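Local coordinates for Red carotenoid protein (RCP) (Nostoc sp., PDB 5FCY) that binds carotenoids, among them beta-carotene, as a small soluble helical protein and probably takes part in cyanobacterial photoprotection, at residues Gln71-Leu74 with Gln75-Ile79; Asp83-Leu86 with Ser87-Tyr90; Gln142-Leu145 with Phe146-Val150. All blocks are in the same frame, centred on the assembly; numbering follows the deposited sequence.

Contact 1 is buried and contact 3 partly so; both lie nearer the centre of the chain than contact 2, on helices 68-79 and 139-150 and on opposite sides of that centre. Each puts an aliphatic branch against one ring of the same beta-carotene and a second side chain against its polyene. Contact 2 lies farther out, at the start of helix 85-91, and its chemistry is mostly polar: a cap, a salt bridge and amide groups at the surface. It still reaches the other two. Leu86, Ser87 and Tyr90 pack on Leu74 and Leu78 of contact 1, while Tyr90 OH probably hydrogen-bonds Val150 O of contact 3. Contacts 1 and 3 meet where Ile79 CD1 touches Tyr149 OH.

Contact 1 (Gln71-Leu74 with Gln75-Ile79); sequences QLQL and QRDLI. With BCR (beta-carotene), chain B.
Leu72 and Arg76, one helical turn apart, form the tightly packed side of this stretch of helix 68-79, against the carotenoid. The CD2 methyl of Leu72 sits over the centre of one face of the Arg76 guanidinium, 3.6 Å from Arg76 CZ. The same CD2 is 3.3 Å from C32 of beta-carotene, a methyl on one of its terminal rings, so Leu72 touches both the ring methyl and the guanidinium, whose NH2 also approaches C32. Arg76 gets there because its CG is anti to the carbonyl carbon (chi1 -60°) and the chain stays extended as far as NE. The salt bridge of NH2 with Asp24 probably offsets the cost of a charge beside so apolar a ligand.

Gln75 faces the polyene. Its OE1 is 3.7 Å from the carotenoid methyl C34, and its NE2 gives a weak hydrogen bond of 3.4 Å to Gln71 O. That weak bond at most partly satisfies the buried amide and may influence how it is turned. Gln71 itself reaches away to the backbone of Val115 through OE1. On another side of the helix, Leu74 CD1 meets Leu78 CD2 at 4.1 Å, and these leucines face Leu86, Phe101 and Trp102, an apolar seam that suits branched aliphatic residues.

The looser side is polar and partly exposed. Here Gln73, its chain bent at chi2 (56°), gives NE2 to Asp77 OD1 at 3.0 Å. The donor comes from above the carboxylate, 46° out of its plane, though the oxygen lies close to the amide's own plane.

Such an amphipathic helix, mostly apolar or amide toward the pigment apart from Arg76, with Gln73 and Asp77 on the more open side, is as expected of the all-helical carotenoid-binding domain related to the N-terminal half of orange carotenoid protein.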
loop_
_atom_site.group_PDB
_atom_site.type_symbol
_atom_site.label_atom_id
_atom_site.label_comp_id
_atom_site.label_asym_id
_atom_site.label_seq_id
_atom_site.Cartn_x
_atom_site.Cartn_y
_atom_site.Cartn_z
ATOM N N GLN A 71 2.981 -12.774 5.174
ATOM C CA GLN A 71 2.160 -11.777 4.495
ATOM C C GLN A 71 2.551 -10.370 4.925
ATOM O O GLN A 71 2.632 -9.455 4.097
ATOM C CB GLN A 71 0.679 -12.026 4.789
ATOM C CG GLN A 71 0.170 -13.387 4.341
ATOM C CD GLN A 71 -1.291 -13.604 4.684
ATOM O OE1 GLN A 71 -1.896 -12.813 5.409
ATOM N NE2 GLN A 71 -1.868 -14.680 4.160
ATOM N N LEU A 72 2.798 -10.182 6.220
ATOM C CA LEU A 72 3.213 -8.876 6.715
ATOM C C LEU A 72 4.596 -8.509 6.200
ATOM O O LEU A 72 4.828 -7.376 5.760
ATOM C CB LEU A 72 3.202 -8.870 8.242
ATOM C CG LEU A 72 3.912 -7.665 8.858
ATOM C CD1 LEU A 72 3.285 -6.388 8.331
ATOM C CD2 LEU A 72 3.860 -7.717 10.370
ATOM N N GLN A 73 5.537 -9.450 6.264
ATOM C CA GLN A 73 6.914 -9.134 5.911
ATOM C C GLN A 73 7.044 -8.754 4.442
ATOM O O GLN A 73 7.902 -7.936 4.089
ATOM C CB GLN A 73 7.826 -10.316 6.241
ATOM C CG GLN A 73 9.306 -9.980 6.193
ATOM C CD GLN A 73 9.667 -8.822 7.105
ATOM O OE1 GLN A 73 9.233 -8.766 8.256
ATOM N NE2 GLN A 73 10.448 -7.881 6.588
ATOM N N LEU A 74 6.209 -9.327 3.574
ATOM C CA LEU A 74 6.249 -8.954 2.164
ATOM C C LEU A 74 5.898 -7.483 1.980
ATOM O O LEU A 74 6.634 -6.735 1.326
ATOM C CB LEU A 74 5.295 -9.830 1.354
ATOM C CG LEU A 74 5.189 -9.451 -0.126
ATOM C CD1 LEU A 74 6.474 -9.794 -0.866
ATOM C CD2 LEU A 74 3.998 -10.127 -0.766
ATOM N N GLN A 75 4.764 -7.055 2.538
ATOM C CA GLN A 75 4.340 -5.668 2.377
ATOM C C GLN A 75 5.403 -4.710 2.899
ATOM O O GLN A 75 5.699 -3.693 2.264
ATOM C CB GLN A 75 3.007 -5.444 3.089
ATOM C CG GLN A 75 1.897 -6.354 2.600
ATOM C CD GLN A 75 0.598 -6.144 3.350
ATOM O OE1 GLN A 75 -0.010 -5.075 3.281
ATOM N NE2 GLN A 75 0.168 -7.168 4.080
ATOM N N ARG A 76 5.992 -5.022 4.054
ATOM C CA ARG A 76 7.137 -4.257 4.538
ATOM C C ARG A 76 8.281 -4.298 3.532
ATOM O O ARG A 76 8.873 -3.265 3.201
ATOM C CB ARG A 76 7.602 -4.806 5.884
ATOM C CG ARG A 76 6.562 -4.756 6.984
ATOM C CD ARG A 76 7.029 -5.548 8.193
ATOM N NE ARG A 76 6.427 -5.076 9.435
ATOM C CZ ARG A 76 6.702 -5.580 10.633
ATOM N NH1 ARG A 76 7.568 -6.576 10.754
ATOM N NH2 ARG A 76 6.110 -5.092 11.712
ATOM N N ASP A 77 8.612 -5.497 3.043
ATOM C CA ASP A 77 9.709 -5.644 2.095
ATOM C C ASP A 77 9.448 -4.879 0.802
ATOM O O ASP A 77 10.395 -4.429 0.148
ATOM C CB ASP A 77 9.944 -7.124 1.796
ATOM C CG ASP A 77 10.607 -7.858 2.951
ATOM O OD1 ASP A 77 11.280 -7.204 3.776
ATOM O OD2 ASP A 77 10.459 -9.095 3.031
ATOM N N LEU A 78 8.180 -4.720 0.414
ATOM C CA LEU A 78 7.877 -3.934 -0.778
ATOM C C LEU A 78 8.138 -2.454 -0.536
ATOM O O LEU A 78 8.636 -1.752 -1.425
ATOM C CB LEU A 78 6.426 -4.156 -1.209
ATOM C CG LEU A 78 6.027 -5.570 -1.640
ATOM C CD1 LEU A 78 4.591 -5.575 -2.137
ATOM C CD2 LEU A 78 6.964 -6.125 -2.701
ATOM N N ILE A 79 7.813 -1.959 0.660
ATOM C CA ILE A 79 8.056 -0.555 0.969
ATOM C C ILE A 79 9.546 -0.302 1.160
ATOM O O ILE A 79 10.044 0.785 0.844
ATOM C CB ILE A 79 7.237 -0.134 2.205
ATOM C CG1 ILE A 79 5.738 -0.214 1.888
ATOM C CG2 ILE A 79 7.624 1.279 2.658
ATOM C CD1 ILE A 79 4.822 0.173 3.034
HETATM C C1 BCR B . 0.822 -4.659 11.712
HETATM C C2 BCR B . 0.866 -4.249 13.182
HETATM C C3 BCR B . 1.609 -2.942 13.441
HETATM C C4 BCR B . 1.438 -1.961 12.288
HETATM C C5 BCR B . 0.250 -2.349 11.445
HETATM C C6 BCR B . 0.262 -3.542 10.852
HETATM C C7 BCR B . -0.225 -3.831 9.462
HETATM C C8 BCR B . -0.735 -2.945 8.582
HETATM C C9 BCR B . -1.182 -3.358 7.217
HETATM C C10 BCR B . -1.735 -2.428 6.396
HETATM C C11 BCR B . -2.214 -2.684 5.026
HETATM C C33 BCR B . -0.908 -1.412 11.366
HETATM C C31 BCR B . -0.016 -5.933 11.621
HETATM C C32 BCR B . 2.247 -4.932 11.262
HETATM C C34 BCR B . -1.003 -4.798 6.815
HETATM C C12 BCR B . -2.727 -1.684 4.291
HETATM C C13 BCR B . -3.219 -1.874 2.901
HETATM C C14 BCR B . -3.730 -0.806 2.232
HETATM C C15 BCR B . -4.246 -0.842 0.856
HETATM C C16 BCR B . -4.756 0.248 0.263
HETATM C C17 BCR B . -5.258 0.153 -1.116
HETATM C C18 BCR B . -5.798 1.181 -1.801
HETATM C C19 BCR B . -6.244 0.914 -3.195
HETATM C C20 BCR B . -6.725 1.849 -4.024
HETATM C C21 BCR B . -7.132 1.480 -5.389
HETATM C C22 BCR B . -7.654 2.363 -6.263
HETATM C C23 BCR B . -8.053 1.859 -7.608
HETATM C C24 BCR B . -8.683 2.615 -8.517
HETATM C C25 BCR B . -9.105 2.119 -9.859
HETATM C C26 BCR B . -8.957 0.858 -10.267
HETATM C C27 BCR B . -8.140 0.590 -11.509
HETATM C C28 BCR B . -8.191 1.815 -12.413
HETATM C C29 BCR B . -9.525 2.542 -12.283
HETATM C C30 BCR B . -9.753 3.053 -10.861
HETATM C C35 BCR B . -3.107 -3.249 2.301
HETATM C C36 BCR B . -5.925 2.527 -1.143
HETATM C C37 BCR B . -7.828 3.788 -5.819
HETATM C C38 BCR B . -9.664 -0.284 -9.579
HETATM C C39 BCR B . -11.243 3.101 -10.554
HETATM C C40 BCR B . -9.181 4.463 -10.764
#

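Contact 2 (Asp83-Leu86 with Ser87-Tyr90); sequences DNQL and SREY
Asn84 receives the backbone N-H of Ser87 on its side-chain oxygen and thereby forms the N-cap of helix 85-91. The first amides of a helix have no preceding carbonyl to bond to, and a short side chain ending in an oxygen is suited to stand in for one. With Asn84 CG turned between the backbone N and the carbonyl carbon (chi1 60°), OD1 swings back over the first turn and takes Ser87 N at 2.7 Å in a nearly straight bond (169°). Ser87 OG also lies close, 3.1 Å from Asn84 OD1. If a leucine stood in place of Asn84, the amide of Ser87 would probably be left without its acceptor and the first turn would be more likely to fray.

Backbone bonds continue the helix from there: Arg88 N to Asn84 O, Glu89 N to Gln85 O and Tyr90 N to Leu86 O.

Charged and polar side chains gather on the outer surface. Asp83, just ahead of the cap, forms a salt bridge with Arg88, OD1 to NE at 2.9 Å. An acid at this end of a helix is also likely to be electrostatically welcome. Beside it, Gln85 NE2 gives a weak bond to Glu89 OE2 (3.5 Å), one turn along, with amide and carboxylate planes strongly turned against each other.

Apolar and aromatic packing faces the neighbouring helices. Leu86 lies against Leu74 and Leu66, and Ser87, small enough to be buried, touches Leu78. Tyr90, also buried, meets the ring of Trp102 nearly at right angles, while its hydroxyl hydrogen-bonds Trp102 NE1 and probably Val150 O.

The Arg88 guanidinium, its chain bent at chi3, lies flat over the peptide link between Asn84 and Gln85, with CZ 3.6 Å from Asn84 C.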
loop_
_atom_site.group_PDB
_atom_site.type_symbol
_atom_site.label_atom_id
_atom_site.label_comp_id
_atom_site.label_asym_id
_atom_site.label_seq_id
_atom_site.Cartn_x
_atom_site.Cartn_y
_atom_site.Cartn_z
ATOM N N ASP A 83 15.166 -6.933 -1.987
ATOM C CA ASP A 83 15.411 -7.692 -3.211
ATOM C C ASP A 83 15.155 -9.169 -2.928
ATOM O O ASP A 83 16.037 -9.883 -2.442
ATOM C CB ASP A 83 16.832 -7.463 -3.713
ATOM C CG ASP A 83 17.065 -8.049 -5.092
ATOM O OD1 ASP A 83 16.252 -8.891 -5.529
ATOM O OD2 ASP A 83 18.063 -7.668 -5.741
ATOM N N ASN A 84 13.945 -9.623 -3.238
ATOM C CA ASN A 84 13.601 -11.033 -3.174
ATOM C C ASN A 84 12.729 -11.358 -4.380
ATOM O O ASN A 84 12.438 -10.492 -5.212
ATOM C CB ASN A 84 12.912 -11.376 -1.846
ATOM C CG ASN A 84 11.630 -10.602 -1.631
ATOM O OD1 ASN A 84 10.804 -10.477 -2.534
ATOM N ND2 ASN A 84 11.459 -10.074 -0.427
ATOM N N GLN A 85 12.309 -12.620 -4.478
ATOM C CA GLN A 85 11.570 -13.064 -5.656
ATOM C C GLN A 85 10.248 -12.316 -5.791
ATOM O O GLN A 85 9.918 -11.803 -6.866
ATOM C CB GLN A 85 11.339 -14.574 -5.588
ATOM C CG GLN A 85 10.600 -15.154 -6.786
ATOM C CD GLN A 85 11.332 -14.929 -8.100
ATOM O OE1 GLN A 85 12.557 -14.806 -8.131
ATOM N NE2 GLN A 85 10.579 -14.868 -9.193
ATOM N N LEU A 86 9.477 -12.241 -4.704
ATOM C CA LEU A 86 8.171 -11.591 -4.771
ATOM C C LEU A 86 8.306 -10.101 -5.063
ATOM O O LEU A 86 7.528 -9.545 -5.846
ATOM C CB LEU A 86 7.412 -11.818 -3.463
ATOM C CG LEU A 86 7.054 -13.273 -3.152
ATOM C CD1 LEU A 86 6.580 -13.407 -1.714
ATOM C CD2 LEU A 86 5.991 -13.783 -4.114
ATOM N N SER A 87 9.288 -9.437 -4.446
ATOM C CA SER A 87 9.498 -8.016 -4.707
ATOM C C SER A 87 9.904 -7.776 -6.154
ATOM O O SER A 87 9.531 -6.760 -6.750
ATOM C CB SER A 87 10.561 -7.459 -3.762
ATOM O OG SER A 87 10.104 -7.467 -2.422
ATOM N N ARG A 88 10.679 -8.694 -6.731
ATOM C CA ARG A 88 11.037 -8.575 -8.140
ATOM C C ARG A 88 9.799 -8.672 -9.024
ATOM O O ARG A 88 9.604 -7.856 -9.930
ATOM C CB ARG A 88 12.063 -9.645 -8.515
ATOM C CG ARG A 88 13.488 -9.292 -8.122
ATOM C CD ARG A 88 14.475 -10.371 -8.534
ATOM N NE ARG A 88 15.221 -10.885 -7.385
ATOM C CZ ARG A 88 15.138 -12.122 -6.895
ATOM N NH1 ARG A 88 14.347 -13.036 -7.445
ATOM N NH2 ARG A 88 15.869 -12.453 -5.842
ATOM N N GLU A 89 8.942 -9.663 -8.766
ATOM C CA GLU A 89 7.699 -9.774 -9.521
ATOM C C GLU A 89 6.881 -8.493 -9.413
ATOM O O GLU A 89 6.422 -7.950 -10.425
ATOM C CB GLU A 89 6.888 -10.973 -9.031
ATOM C CG GLU A 89 7.417 -12.309 -9.521
ATOM C CD GLU A 89 6.583 -13.478 -9.041
ATOM O OE1 GLU A 89 5.406 -13.262 -8.685
ATOM O OE2 GLU A 89 7.109 -14.611 -9.015
ATOM N N TYR A 90 6.689 -7.994 -8.193
ATOM C CA TYR A 90 6.017 -6.713 -8.017
ATOM C C TYR A 90 6.685 -5.636 -8.863
ATOM O O TYR A 90 6.044 -4.990 -9.697
ATOM C CB TYR A 90 6.019 -6.322 -6.537
ATOM C CG TYR A 90 5.286 -5.033 -6.239
ATOM C CD1 TYR A 90 5.875 -3.802 -6.491
ATOM C CD2 TYR A 90 4.010 -5.049 -5.701
ATOM C CE1 TYR A 90 5.212 -2.628 -6.223
ATOM C CE2 TYR A 90 3.339 -3.879 -5.427
ATOM C CZ TYR A 90 3.943 -2.672 -5.690
ATOM O OH TYR A 90 3.276 -1.503 -5.419
#

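Contact 3 (Gln142-Leu145 with Phe146-Val150); sequences QITL and FRDYV. With BCR (beta-carotene), chain B.
The ring of Phe146 has Gln142 O over one face, offset toward the rim, and Gln142 CB beside it, 3.8 Å from Phe146 CE2. At the ring's edge, near its plane, is the carotenoid methyl C37, 3.9 Å from Phe146 CD2. With CG anti to the carbonyl carbon (chi1 -56°), the ring is folded back along the preceding turn of helix 139-150, and there it meets this methyl branch of the polyene. Tyr149, the second flat group, stacks on Trp18, meets Phe30 edge-to-face and hydrogen-bonds Gln26 through OH.

Ile143 closes on the other end of the pigment from Leu72: its CD1 is 3.3 Å from C40, a ring methyl. Its CG2 branch also touches C40 and reaches Arg147 CD at 4.0 Å, while the arginine's NH2 forms a salt bridge with Asp95. Thr144, on the partly exposed side, returns its hydroxyl to Glu140 O, a common way for threonine to be satisfied within a helix.

The helix therefore offers beta-carotene only hydrocarbon at these two points, which is consistent with the ligand being held here mainly by shape and dispersion, with no polar anchor from Ile143 or Phe146.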
loop_
_atom_site.group_PDB
_atom_site.type_symbol
_atom_site.label_atom_id
_atom_site.label_comp_id
_atom_site.label_asym_id
_atom_site.label_seq_id
_atom_site.Cartn_x
_atom_site.Cartn_y
_atom_site.Cartn_z
ATOM N N GLN A 142 -6.116 11.622 -6.004
ATOM C CA GLN A 142 -5.841 10.532 -5.074
ATOM C C GLN A 142 -5.313 9.310 -5.814
ATOM O O GLN A 142 -4.300 8.721 -5.421
ATOM C CB GLN A 142 -7.108 10.190 -4.290
ATOM C CG GLN A 142 -7.622 11.334 -3.438
ATOM C CD GLN A 142 -8.917 10.999 -2.735
ATOM O OE1 GLN A 142 -9.495 9.934 -2.947
ATOM N NE2 GLN A 142 -9.382 11.909 -1.889
ATOM N N ILE A 143 -5.989 8.915 -6.894
ATOM C CA ILE A 143 -5.505 7.808 -7.717
ATOM C C ILE A 143 -4.087 8.091 -8.192
ATOM O O ILE A 143 -3.199 7.235 -8.111
ATOM C CB ILE A 143 -6.456 7.565 -8.904
ATOM C CG1 ILE A 143 -7.865 7.237 -8.406
ATOM C CG2 ILE A 143 -5.947 6.424 -9.788
ATOM C CD1 ILE A 143 -8.933 7.505 -9.426
ATOM N N THR A 144 -3.855 9.302 -8.703
ATOM C CA THR A 144 -2.510 9.687 -9.113
ATOM C C THR A 144 -1.536 9.584 -7.947
ATOM O O THR A 144 -0.421 9.070 -8.099
ATOM C CB THR A 144 -2.527 11.108 -9.677
ATOM O OG1 THR A 144 -3.476 11.184 -10.748
ATOM C CG2 THR A 144 -1.152 11.504 -10.199
ATOM N N LEU A 145 -1.942 10.065 -6.771
ATOM C CA LEU A 145 -1.100 9.949 -5.586
ATOM C C LEU A 145 -0.772 8.490 -5.291
ATOM O O LEU A 145 0.397 8.129 -5.106
ATOM C CB LEU A 145 -1.800 10.603 -4.392
ATOM C CG LEU A 145 -1.217 10.339 -3.002
ATOM C CD1 LEU A 145 0.229 10.792 -2.918
ATOM C CD2 LEU A 145 -2.058 11.031 -1.942
ATOM N N PHE A 146 -1.796 7.634 -5.254
ATOM C CA PHE A 146 -1.585 6.235 -4.893
ATOM C C PHE A 146 -0.687 5.532 -5.902
ATOM O O PHE A 146 0.204 4.764 -5.521
ATOM C CB PHE A 146 -2.929 5.514 -4.786
ATOM C CG PHE A 146 -3.891 6.154 -3.820
ATOM C CD1 PHE A 146 -3.432 6.807 -2.689
ATOM C CD2 PHE A 146 -5.256 6.104 -4.048
ATOM C CE1 PHE A 146 -4.314 7.395 -1.805
ATOM C CE2 PHE A 146 -6.143 6.689 -3.166
ATOM C CZ PHE A 146 -5.672 7.337 -2.046
ATOM N N ARG A 147 -0.907 5.780 -7.195
ATOM C CA ARG A 147 -0.078 5.152 -8.218
ATOM C C ARG A 147 1.389 5.515 -8.037
ATOM O O ARG A 147 2.266 4.650 -8.140
ATOM C CB ARG A 147 -0.562 5.561 -9.608
ATOM C CG ARG A 147 -1.914 4.978 -9.986
ATOM C CD ARG A 147 -2.366 5.425 -11.370
ATOM N NE ARG A 147 -1.386 5.092 -12.403
ATOM C CZ ARG A 147 -0.444 5.919 -12.856
ATOM N NH1 ARG A 147 -0.336 7.154 -12.377
ATOM N NH2 ARG A 147 0.399 5.508 -13.796
ATOM N N ASP A 148 1.680 6.789 -7.766
ATOM C CA ASP A 148 3.068 7.206 -7.593
ATOM C C ASP A 148 3.654 6.682 -6.289
ATOM O O ASP A 148 4.865 6.456 -6.203
ATOM C CB ASP A 148 3.172 8.731 -7.637
ATOM C CG ASP A 148 2.624 9.318 -8.921
ATOM O OD1 ASP A 148 2.672 8.633 -9.966
ATOM O OD2 ASP A 148 2.144 10.469 -8.885
ATOM N N TYR A 149 2.818 6.484 -5.268
ATOM C CA TYR A 149 3.312 5.983 -3.990
ATOM C C TYR A 149 3.723 4.517 -4.094
ATOM O O TYR A 149 4.794 4.128 -3.616
ATOM C CB TYR A 149 2.247 6.182 -2.908
ATOM C CG TYR A 149 2.531 5.457 -1.615
ATOM C CD1 TYR A 149 3.702 5.687 -0.907
ATOM C CD2 TYR A 149 1.620 4.551 -1.093
ATOM C CE1 TYR A 149 3.962 5.026 0.274
ATOM C CE2 TYR A 149 1.871 3.887 0.087
ATOM C CZ TYR A 149 3.044 4.128 0.767
ATOM O OH TYR A 149 3.305 3.472 1.945
ATOM N N VAL A 150 2.889 3.688 -4.729
ATOM C CA VAL A 150 3.191 2.263 -4.842
ATOM C C VAL A 150 4.087 1.940 -6.034
ATOM O O VAL A 150 4.703 0.864 -6.058
ATOM C CB VAL A 150 1.899 1.429 -4.941
ATOM C CG1 VAL A 150 0.991 1.711 -3.755
ATOM C CG2 VAL A 150 1.169 1.690 -6.259
HETATM C C1 BCR B . 0.822 -4.659 11.712
HETATM C C2 BCR B . 0.866 -4.249 13.182
HETATM C C3 BCR B . 1.609 -2.942 13.441
HETATM C C4 BCR B . 1.438 -1.961 12.288
HETATM C C5 BCR B . 0.250 -2.349 11.445
HETATM C C6 BCR B . 0.262 -3.542 10.852
HETATM C C7 BCR B . -0.225 -3.831 9.462
HETATM C C8 BCR B . -0.735 -2.945 8.582
HETATM C C9 BCR B . -1.182 -3.358 7.217
HETATM C C10 BCR B . -1.735 -2.428 6.396
HETATM C C11 BCR B . -2.214 -2.684 5.026
HETATM C C33 BCR B . -0.908 -1.412 11.366
HETATM C C31 BCR B . -0.016 -5.933 11.621
HETATM C C32 BCR B . 2.247 -4.932 11.262
HETATM C C34 BCR B . -1.003 -4.798 6.815
HETATM C C12 BCR B . -2.727 -1.684 4.291
HETATM C C13 BCR B . -3.219 -1.874 2.901
HETATM C C14 BCR B . -3.730 -0.806 2.232
HETATM C C15 BCR B . -4.246 -0.842 0.856
HETATM C C16 BCR B . -4.756 0.248 0.263
HETATM C C17 BCR B . -5.258 0.153 -1.116
HETATM C C18 BCR B . -5.798 1.181 -1.801
HETATM C C19 BCR B . -6.244 0.914 -3.195
HETATM C C20 BCR B . -6.725 1.849 -4.024
HETATM C C21 BCR B . -7.132 1.480 -5.389
HETATM C C22 BCR B . -7.654 2.363 -6.263
HETATM C C23 BCR B . -8.053 1.859 -7.608
HETATM C C24 BCR B . -8.683 2.615 -8.517
HETATM C C25 BCR B . -9.105 2.119 -9.859
HETATM C C26 BCR B . -8.957 0.858 -10.267
HETATM C C27 BCR B . -8.140 0.590 -11.509
HETATM C C28 BCR B . -8.191 1.815 -12.413
HETATM C C29 BCR B . -9.525 2.542 -12.283
HETATM C C30 BCR B . -9.753 3.053 -10.861
HETATM C C35 BCR B . -3.107 -3.249 2.301
HETATM C C36 BCR B . -5.925 2.527 -1.143
HETATM C C37 BCR B . -7.828 3.788 -5.819
HETATM C C38 BCR B . -9.664 -0.284 -9.579
HETATM C C39 BCR B . -11.243 3.101 -10.554
HETATM C C40 BCR B . -9.181 4.463 -10.764
#